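Endoglucanase (Thermotoga maritima, PDB 1VHO) is probably a metal-dependent aminopeptidase of the M42 family, expected to bind two divalent metal cations per subunit, despite its endoglucanase name. Local coordinates at residues S29-V34 and G48-Y53; Y197-V202 and L209-G214; G8-E13 and L180-E185. One frame throughout, in Å; residues are numbered along the deposited sequence.

Contact 1 of 3, residues S29-V34 and G48-Y53; sequences SYIKSV and GSLIGY
L50 packs its two methyls on I31 and K32, reaching backbone as well as side-chain atoms of K32. The contact is van der Waals. The CD2 methyl does most of the touching. This methyl lies against the backbone of the helix, 3.6 Å from K32 N. It is also 3.7 Å from K32 CA. Among the side-chain touches, L50 CD2 is 3.8 Å from I31 CG2 and 3.9 Å from K32 CB. The other branch, L50 CD1, reaches K32 CB at 4.1 Å. The I31 and L50 side chains lie alongside, pointing opposite ways. I31 keeps CG1 beside its backbone N (chi1 -62°), which puts the CG2 branch at L50. K32 touches through CB, and its outer chain runs off toward E36.

The contact lays helix 25-35 on a face of the large mixed sheet of an alpha/beta domain. Strand 50-54 is the second strand from the edge, between 41-44 and 195-201. L50 also touches A42 and T44 of the edge strand, and I31 reaches F200 on the other neighbour.

Polar interactions lie at the borders. The K32 ammonium has a long, weak ion pair with E36. Y30 OH is hydrogen-bonded to E13 OE1 of helix 7-16. Next to L50, S49 OG is hydrogen-bonded to V202 N and to E205 OE2. E205 is a predicted ligand of the second zinc ion, so S49 probably acts as a second-shell residue.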
loop_
_atom_site.group_PDB
_atom_site.type_symbol
_atom_site.label_atom_id
_atom_site.label_comp_id
_atom_site.label_asym_id
_atom_site.label_seq_id
_atom_site.Cartn_x
_atom_site.Cartn_y
_atom_site.Cartn_z
ATOM N N SER A 29 9.990 -7.226 6.129
ATOM C CA SER A 29 11.378 -7.721 6.075
ATOM C C SER A 29 12.016 -7.326 4.764
ATOM O O SER A 29 13.196 -6.945 4.708
ATOM C CB SER A 29 11.403 -9.273 6.178
ATOM O OG SER A 29 12.759 -9.674 6.044
ATOM N N TYR A 30 11.233 -7.410 3.661
ATOM C CA TYR A 30 11.799 -6.978 2.370
ATOM C C TYR A 30 12.110 -5.480 2.378
ATOM O O TYR A 30 13.189 -5.062 1.929
ATOM C CB TYR A 30 10.770 -7.289 1.260
ATOM C CG TYR A 30 11.144 -6.819 -0.133
ATOM C CD1 TYR A 30 10.857 -5.483 -0.491
ATOM C CD2 TYR A 30 11.790 -7.595 -1.042
ATOM C CE1 TYR A 30 11.188 -5.005 -1.753
ATOM C CE2 TYR A 30 12.123 -7.139 -2.320
ATOM C CZ TYR A 30 11.811 -5.822 -2.649
ATOM O OH TYR A 30 12.166 -5.365 -3.896
ATOM N N ILE A 31 11.157 -4.657 2.830
ATOM C CA ILE A 31 11.385 -3.193 2.815
ATOM C C ILE A 31 12.561 -2.847 3.723
ATOM O O ILE A 31 13.392 -2.035 3.327
ATOM C CB ILE A 31 10.130 -2.432 3.273
ATOM C CG1 ILE A 31 8.981 -2.730 2.286
ATOM C CG2 ILE A 31 10.373 -0.938 3.434
ATOM C CD1 ILE A 31 7.627 -2.281 2.834
ATOM N N LYS A 32 12.643 -3.487 4.888
ATOM C CA LYS A 32 13.779 -3.233 5.786
ATOM C C LYS A 32 15.092 -3.471 5.081
ATOM O O LYS A 32 16.042 -2.657 5.133
ATOM C CB LYS A 32 13.656 -4.062 7.065
ATOM C CG LYS A 32 14.818 -3.901 8.022
ATOM C CD LYS A 32 14.600 -4.706 9.304
ATOM C CE LYS A 32 15.776 -4.477 10.267
ATOM N NZ LYS A 32 17.084 -4.771 9.594
ATOM N N SER A 33 15.205 -4.560 4.314
ATOM C CA SER A 33 16.442 -4.837 3.599
ATOM C C SER A 33 16.751 -3.888 2.465
ATOM O O SER A 33 17.972 -3.618 2.212
ATOM C CB SER A 33 16.381 -6.300 3.133
ATOM O OG SER A 33 17.593 -6.740 2.607
ATOM N N VAL A 34 15.736 -3.406 1.721
ATOM C CA VAL A 34 16.081 -2.520 0.613
ATOM C C VAL A 34 16.372 -1.109 1.161
ATOM O O VAL A 34 17.101 -0.384 0.450
ATOM C CB VAL A 34 14.916 -2.457 -0.402
ATOM C CG1 VAL A 34 15.183 -1.488 -1.534
ATOM C CG2 VAL A 34 14.656 -3.860 -0.969
ATOM N N GLY A 48 4.589 -4.454 14.382
ATOM C CA GLY A 48 5.289 -4.854 13.176
ATOM C C GLY A 48 5.485 -3.766 12.125
ATOM O O GLY A 48 5.998 -4.085 11.038
ATOM N N SER A 49 5.223 -2.516 12.465
ATOM C CA SER A 49 5.423 -1.410 11.505
ATOM C C SER A 49 6.906 -1.107 11.437
ATOM O O SER A 49 7.661 -1.467 12.382
ATOM C CB SER A 49 4.647 -0.165 11.867
ATOM O OG SER A 49 3.236 -0.310 11.780
ATOM N N LEU A 50 7.389 -0.526 10.352
ATOM C CA LEU A 50 8.782 -0.216 10.200
ATOM C C LEU A 50 8.980 1.294 10.000
ATOM O O LEU A 50 8.239 1.899 9.213
ATOM C CB LEU A 50 9.366 -0.991 9.001
ATOM C CG LEU A 50 10.817 -0.702 8.637
ATOM C CD1 LEU A 50 11.782 -1.417 9.585
ATOM C CD2 LEU A 50 11.123 -1.140 7.201
ATOM N N ILE A 51 9.874 1.899 10.759
ATOM C CA ILE A 51 10.162 3.341 10.619
ATOM C C ILE A 51 11.612 3.528 10.231
ATOM O O ILE A 51 12.520 3.072 10.964
ATOM C CB ILE A 51 9.834 4.171 11.878
ATOM C CG1 ILE A 51 8.337 4.198 12.141
ATOM C CG2 ILE A 51 10.338 5.637 11.671
ATOM C CD1 ILE A 51 7.733 2.958 12.791
ATOM N N GLY A 52 11.881 4.072 9.043
ATOM C CA GLY A 52 13.281 4.288 8.608
ATOM C C GLY A 52 13.664 5.697 9.102
ATOM O O GLY A 52 12.822 6.612 8.888
ATOM N N TYR A 53 14.839 5.883 9.651
ATOM C CA TYR A 53 15.229 7.226 10.125
ATOM C C TYR A 53 16.475 7.719 9.415
ATOM O O TYR A 53 17.507 7.034 9.368
ATOM C CB TYR A 53 15.437 7.220 11.640
ATOM C CG TYR A 53 16.080 8.478 12.185
ATOM C CD1 TYR A 53 15.463 9.704 12.004
ATOM C CD2 TYR A 53 17.296 8.457 12.853
ATOM C CE1 TYR A 53 16.009 10.870 12.492
ATOM C CE2 TYR A 53 17.861 9.627 13.361
ATOM C CZ TYR A 53 17.202 10.820 13.176
ATOM O OH TYR A 53 17.724 12.011 13.640
#

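Contact 2 of 3, residues Y197-V202 and L209-G214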
loop_
_atom_site.group_PDB
_atom_site.type_symbol
_atom_site.label_atom_id
_atom_site.label_comp_id
_atom_site.label_asym_id
_atom_site.label_seq_id
_atom_site.Cartn_x
_atom_site.Cartn_y
_atom_site.Cartn_z
ATOM N N TYR A 197 11.587 10.828 8.687
ATOM C CA TYR A 197 11.092 9.595 9.259
ATOM C C TYR A 197 10.117 8.987 8.231
ATOM O O TYR A 197 9.169 9.663 7.843
ATOM C CB TYR A 197 10.360 9.790 10.569
ATOM C CG TYR A 197 11.260 10.327 11.674
ATOM C CD1 TYR A 197 11.588 11.687 11.688
ATOM C CD2 TYR A 197 11.805 9.480 12.629
ATOM C CE1 TYR A 197 12.417 12.195 12.658
ATOM C CE2 TYR A 197 12.644 10.001 13.612
ATOM C CZ TYR A 197 12.918 11.343 13.639
ATOM O OH TYR A 197 13.729 11.898 14.610
ATOM N N VAL A 198 10.434 7.777 7.790
ATOM C CA VAL A 198 9.600 7.124 6.753
ATOM C C VAL A 198 8.892 5.972 7.406
ATOM O O VAL A 198 9.538 5.007 7.860
ATOM C CB VAL A 198 10.492 6.760 5.571
ATOM C CG1 VAL A 198 9.669 6.147 4.481
ATOM C CG2 VAL A 198 11.200 8.016 5.023
ATOM N N VAL A 199 7.554 5.998 7.392
ATOM C CA VAL A 199 6.787 5.010 8.135
ATOM C C VAL A 199 5.936 4.077 7.269
ATOM O O VAL A 199 5.120 4.522 6.467
ATOM C CB VAL A 199 5.849 5.787 9.085
ATOM C CG1 VAL A 199 5.014 4.839 9.956
ATOM C CG2 VAL A 199 6.621 6.802 9.933
ATOM N N PHE A 200 6.200 2.797 7.423
ATOM C CA PHE A 200 5.500 1.714 6.735
ATOM C C PHE A 200 4.615 1.031 7.784
ATOM O O PHE A 200 5.049 0.167 8.567
ATOM C CB PHE A 200 6.520 0.738 6.116
ATOM C CG PHE A 200 7.515 1.384 5.180
ATOM C CD1 PHE A 200 8.717 1.891 5.672
ATOM C CD2 PHE A 200 7.253 1.505 3.827
ATOM C CE1 PHE A 200 9.643 2.479 4.809
ATOM C CE2 PHE A 200 8.143 2.125 2.958
ATOM C CZ PHE A 200 9.364 2.606 3.465
ATOM N N SER A 201 3.356 1.402 7.832
ATOM C CA SER A 201 2.388 0.962 8.799
ATOM C C SER A 201 1.628 -0.313 8.487
ATOM O O SER A 201 1.033 -0.442 7.418
ATOM C CB SER A 201 1.310 2.083 8.950
ATOM O OG SER A 201 0.542 1.867 10.119
ATOM N N VAL A 202 1.564 -1.176 9.522
ATOM C CA VAL A 202 0.787 -2.414 9.342
ATOM C C VAL A 202 -0.640 -2.180 9.790
ATOM O O VAL A 202 -0.990 -1.163 10.406
ATOM C CB VAL A 202 1.418 -3.593 10.097
ATOM C CG1 VAL A 202 2.813 -3.862 9.565
ATOM C CG2 VAL A 202 1.461 -3.265 11.606
ATOM N N LEU A 209 0.136 8.418 13.380
ATOM C CA LEU A 209 0.968 8.901 14.492
ATOM C C LEU A 209 1.291 7.754 15.442
ATOM O O LEU A 209 2.413 7.635 15.946
ATOM C CB LEU A 209 0.282 10.015 15.279
ATOM C CG LEU A 209 1.005 11.307 15.595
ATOM C CD1 LEU A 209 0.416 11.986 16.838
ATOM C CD2 LEU A 209 2.510 11.179 15.735
ATOM N N GLY A 210 0.301 6.904 15.744
ATOM C CA GLY A 210 0.561 5.765 16.619
ATOM C C GLY A 210 1.611 4.842 16.033
ATOM O O GLY A 210 2.462 4.286 16.736
ATOM N N ALA A 211 1.611 4.662 14.688
ATOM C CA ALA A 211 2.662 3.778 14.151
ATOM C C ALA A 211 4.020 4.410 14.400
ATOM O O ALA A 211 4.984 3.783 14.820
ATOM C CB ALA A 211 2.446 3.552 12.652
ATOM N N LEU A 212 4.152 5.676 14.014
ATOM C CA LEU A 212 5.428 6.364 14.186
ATOM C C LEU A 212 5.915 6.359 15.634
ATOM O O LEU A 212 7.078 6.031 15.866
ATOM C CB LEU A 212 5.279 7.810 13.697
ATOM C CG LEU A 212 6.409 8.773 14.056
ATOM C CD1 LEU A 212 7.721 8.333 13.434
ATOM C CD2 LEU A 212 6.038 10.186 13.574
ATOM N N THR A 213 5.028 6.632 16.592
ATOM C CA THR A 213 5.448 6.696 17.996
ATOM C C THR A 213 5.682 5.346 18.629
ATOM O O THR A 213 6.288 5.256 19.703
ATOM C CB THR A 213 4.546 7.557 18.881
ATOM O OG1 THR A 213 3.185 7.152 18.774
ATOM C CG2 THR A 213 4.632 9.029 18.452
ATOM N N GLY A 214 5.378 4.261 17.901
ATOM C CA GLY A 214 5.661 2.917 18.413
ATOM C C GLY A 214 7.154 2.658 18.278
ATOM O O GLY A 214 7.675 1.659 18.788
#
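The carbonyl O of L209, in the helix that sets A211 and L212 against V199, takes two hydrogen bonds. T213 N gives one at 2.9 Å to L209 O. T213 OG1 gives the other at 3.0 Å to L209 O. The C=O...donor angle of this second bond is 130°, and the donor is tilted 35° from the carbonyl plane. T213 turns its hydroxyl back to the carbonyl one turn earlier in its own helix.

Methyl groups carry the contact between strand and helix. The two CG branches of V199 are divided between two partners. V199 CG1 touches A211 CB at 3.9 Å, and V199 CG2 touches L212 CD1 at 4.0 Å. The V199 and L212 side chains cross at about a right angle. L212 CD1 also approaches Y197 CB at 4.2 Å. The strand and helix axes come within 8.6 Å, at an angle of 111°. F65 of the neighbouring strand 61-67 touches both V199 and L212. Y197 OH is hydrogen-bonded to K61 NZ.

S201 OG rests 3.6 Å from A211 CB, a van der Waals touch. The S201 side chain is about 3 Å (nearest atoms) from that of E205, a predicted zinc ligand, and as close to a cacodylate ion, probably from the crystallisation liquor. The helix therefore packs on the sheet by apolar contact, while the chemistry at the strand end turns polar toward the predicted metal site.

Contact 3 of 3, residues G8-E13 and L180-E185; sequences GKLLME and LVKVLE
L10 pushes its CD2 methyl between V181 and K182. L10 CD2 is 4.0 Å from V181 CG1 and 4.1 Å from V181 CB. On the lysine, L10 CD2 touches CG of K182 at 4.0 Å and CD of K182 at 4.1 Å. The L10 and V181 side chains cross obliquely, whereas L10 and K182 lie flank to flank, headed contrary ways. The lysine thus packs here through its methylenes.

A bent chain positions these methylenes. K182 turns at chi2 (-63°) and again at chi3 (-75°). This curls NZ back to E185 of its own helix, where K182 NZ and E185 OE2 form a salt bridge of 2.8 Å. The nitrogen comes on the syn side of that oxygen, 24° out of the carboxylate plane. With an alanine in place of K182, E185 would probably lose its charge mate and a gap would open beside L10 CD2. The other helix has its own salt bridge, K9 NZ to E13 OE2 at 2.7 Å, which uses the anti lone pair of the oxygen.

Further out, Y30 of helix 25-35 touches L10, while V34 and I35 touch V181. A324 of helix 317-333 touches K182. L180 turns to the sheet and packs on V198 and F200. Such a layer of helices over a mixed sheet fits the alpha/beta catalytic domain of M42 peptidases.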
loop_
_atom_site.group_PDB
_atom_site.type_symbol
_atom_site.label_atom_id
_atom_site.label_comp_id
_atom_site.label_asym_id
_atom_site.label_seq_id
_atom_site.Cartn_x
_atom_site.Cartn_y
_atom_site.Cartn_z
ATOM N N GLY A 8 10.180 0.102 -11.827
ATOM C CA GLY A 8 9.187 -0.905 -12.266
ATOM C C GLY A 8 9.439 -2.228 -11.595
ATOM O O GLY A 8 8.494 -2.909 -11.095
ATOM N N LYS A 9 10.692 -2.657 -11.553
ATOM C CA LYS A 9 11.028 -3.931 -10.898
ATOM C C LYS A 9 10.750 -3.899 -9.394
ATOM O O LYS A 9 10.314 -4.912 -8.850
ATOM C CB LYS A 9 12.480 -4.334 -11.134
ATOM C CG LYS A 9 12.867 -5.668 -10.497
ATOM C CD LYS A 9 11.979 -6.810 -11.002
ATOM C CE LYS A 9 12.802 -8.103 -11.148
ATOM N NZ LYS A 9 12.566 -9.000 -9.961
ATOM N N LEU A 10 11.039 -2.791 -8.715
ATOM C CA LEU A 10 10.784 -2.658 -7.283
ATOM C C LEU A 10 9.273 -2.808 -7.022
ATOM O O LEU A 10 8.863 -3.432 -6.044
ATOM C CB LEU A 10 11.230 -1.280 -6.766
ATOM C CG LEU A 10 10.792 -0.861 -5.353
ATOM C CD1 LEU A 10 11.400 -1.727 -4.280
ATOM C CD2 LEU A 10 11.221 0.612 -5.133
ATOM N N LEU A 11 8.473 -2.131 -7.853
ATOM C CA LEU A 11 7.014 -2.224 -7.731
ATOM C C LEU A 11 6.548 -3.657 -7.981
ATOM O O LEU A 11 5.650 -4.079 -7.215
ATOM C CB LEU A 11 6.359 -1.249 -8.714
ATOM C CG LEU A 11 6.558 0.241 -8.340
ATOM C CD1 LEU A 11 6.079 1.121 -9.510
ATOM C CD2 LEU A 11 5.780 0.583 -7.068
HETATM N N MSE A 12 7.038 -4.351 -8.978
HETATM C CA MSE A 12 6.603 -5.753 -9.177
HETATM C C MSE A 12 6.967 -6.639 -8.005
HETATM O O MSE A 12 6.135 -7.446 -7.491
HETATM C CB MSE A 12 7.233 -6.275 -10.492
HETATM C CG MSE A 12 6.519 -5.686 -11.709
HETATM SE SE MSE A 12 7.167 -6.583 -13.286
HETATM C CE MSE A 12 8.902 -5.844 -13.365
ATOM N N GLU A 13 8.158 -6.426 -7.418
ATOM C CA GLU A 13 8.573 -7.258 -6.291
ATOM C C GLU A 13 7.688 -6.954 -5.069
ATOM O O GLU A 13 7.304 -7.909 -4.390
ATOM C CB GLU A 13 10.056 -7.088 -5.920
ATOM C CG GLU A 13 10.964 -7.585 -7.039
ATOM C CD GLU A 13 12.443 -7.663 -6.643
ATOM O OE1 GLU A 13 12.911 -7.169 -5.615
ATOM O OE2 GLU A 13 13.186 -8.256 -7.439
ATOM N N LEU A 180 8.171 5.560 -1.019
ATOM C CA LEU A 180 8.989 5.861 0.169
ATOM C C LEU A 180 10.358 5.217 0.112
ATOM O O LEU A 180 11.342 5.816 0.620
ATOM C CB LEU A 180 8.197 5.547 1.441
ATOM C CG LEU A 180 6.873 6.356 1.566
ATOM C CD1 LEU A 180 6.315 6.171 2.973
ATOM C CD2 LEU A 180 7.158 7.855 1.321
ATOM N N VAL A 181 10.435 4.028 -0.498
ATOM C CA VAL A 181 11.785 3.395 -0.642
ATOM C C VAL A 181 12.635 4.282 -1.559
ATOM O O VAL A 181 13.824 4.563 -1.234
ATOM C CB VAL A 181 11.641 1.984 -1.247
ATOM C CG1 VAL A 181 13.018 1.452 -1.699
ATOM C CG2 VAL A 181 11.059 1.038 -0.183
ATOM N N LYS A 182 12.041 4.749 -2.653
ATOM C CA LYS A 182 12.777 5.613 -3.613
ATOM C C LYS A 182 13.146 6.949 -2.970
ATOM O O LYS A 182 14.219 7.513 -3.271
ATOM C CB LYS A 182 11.994 5.795 -4.904
ATOM C CG LYS A 182 11.853 4.518 -5.756
ATOM C CD LYS A 182 13.189 3.971 -6.257
ATOM C CE LYS A 182 13.757 4.784 -7.394
ATOM N NZ LYS A 182 15.002 4.197 -7.937
ATOM N N VAL A 183 12.288 7.511 -2.121
ATOM C CA VAL A 183 12.678 8.778 -1.458
ATOM C C VAL A 183 14.007 8.590 -0.699
ATOM O O VAL A 183 14.906 9.431 -0.738
ATOM C CB VAL A 183 11.619 9.192 -0.423
ATOM C CG1 VAL A 183 12.078 10.373 0.443
ATOM C CG2 VAL A 183 10.318 9.575 -1.122
ATOM N N LEU A 184 14.111 7.498 0.075
ATOM C CA LEU A 184 15.347 7.254 0.842
ATOM C C LEU A 184 16.530 7.110 -0.084
ATOM O O LEU A 184 17.608 7.688 0.161
ATOM C CB LEU A 184 15.160 6.040 1.756
ATOM C CG LEU A 184 14.175 6.263 2.921
ATOM C CD1 LEU A 184 13.853 4.944 3.600
ATOM C CD2 LEU A 184 14.768 7.209 3.971
ATOM N N GLU A 185 16.362 6.424 -1.214
ATOM C CA GLU A 185 17.436 6.291 -2.177
ATOM C C GLU A 185 17.857 7.656 -2.697
ATOM O O GLU A 185 19.050 7.973 -2.701
ATOM C CB GLU A 185 17.069 5.349 -3.323
ATOM C CG GLU A 185 18.207 5.219 -4.326
ATOM C CD GLU A 185 17.758 4.717 -5.672
ATOM O OE1 GLU A 185 18.474 4.996 -6.666
ATOM O OE2 GLU A 185 16.690 4.106 -5.767
#

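The touching residues of contacts 2 and 3 are all buried, whereas contact 1 has a more open side at the partly exposed K32. Cross-segment touches are mainly carbon on carbon. Contacts 1 and 2 share one sheet: strands 50-54 and 195-201 are neighbours, joined by backbone hydrogen bonds such as G52 N to V198 O. Y53 also stacks on Y197. Contact 3 joins two helices, and helix 171-187 packs on strand 195-201. Helix 25-35 links contacts 1 and 3, with V34 against V181. Contact 2 comes close to the predicted metal ligands. The touching residues of contact 1 lie further off, though S49 reaches E205. Contact 3 lies away from them, with a salt bridge within each helix, one through K182.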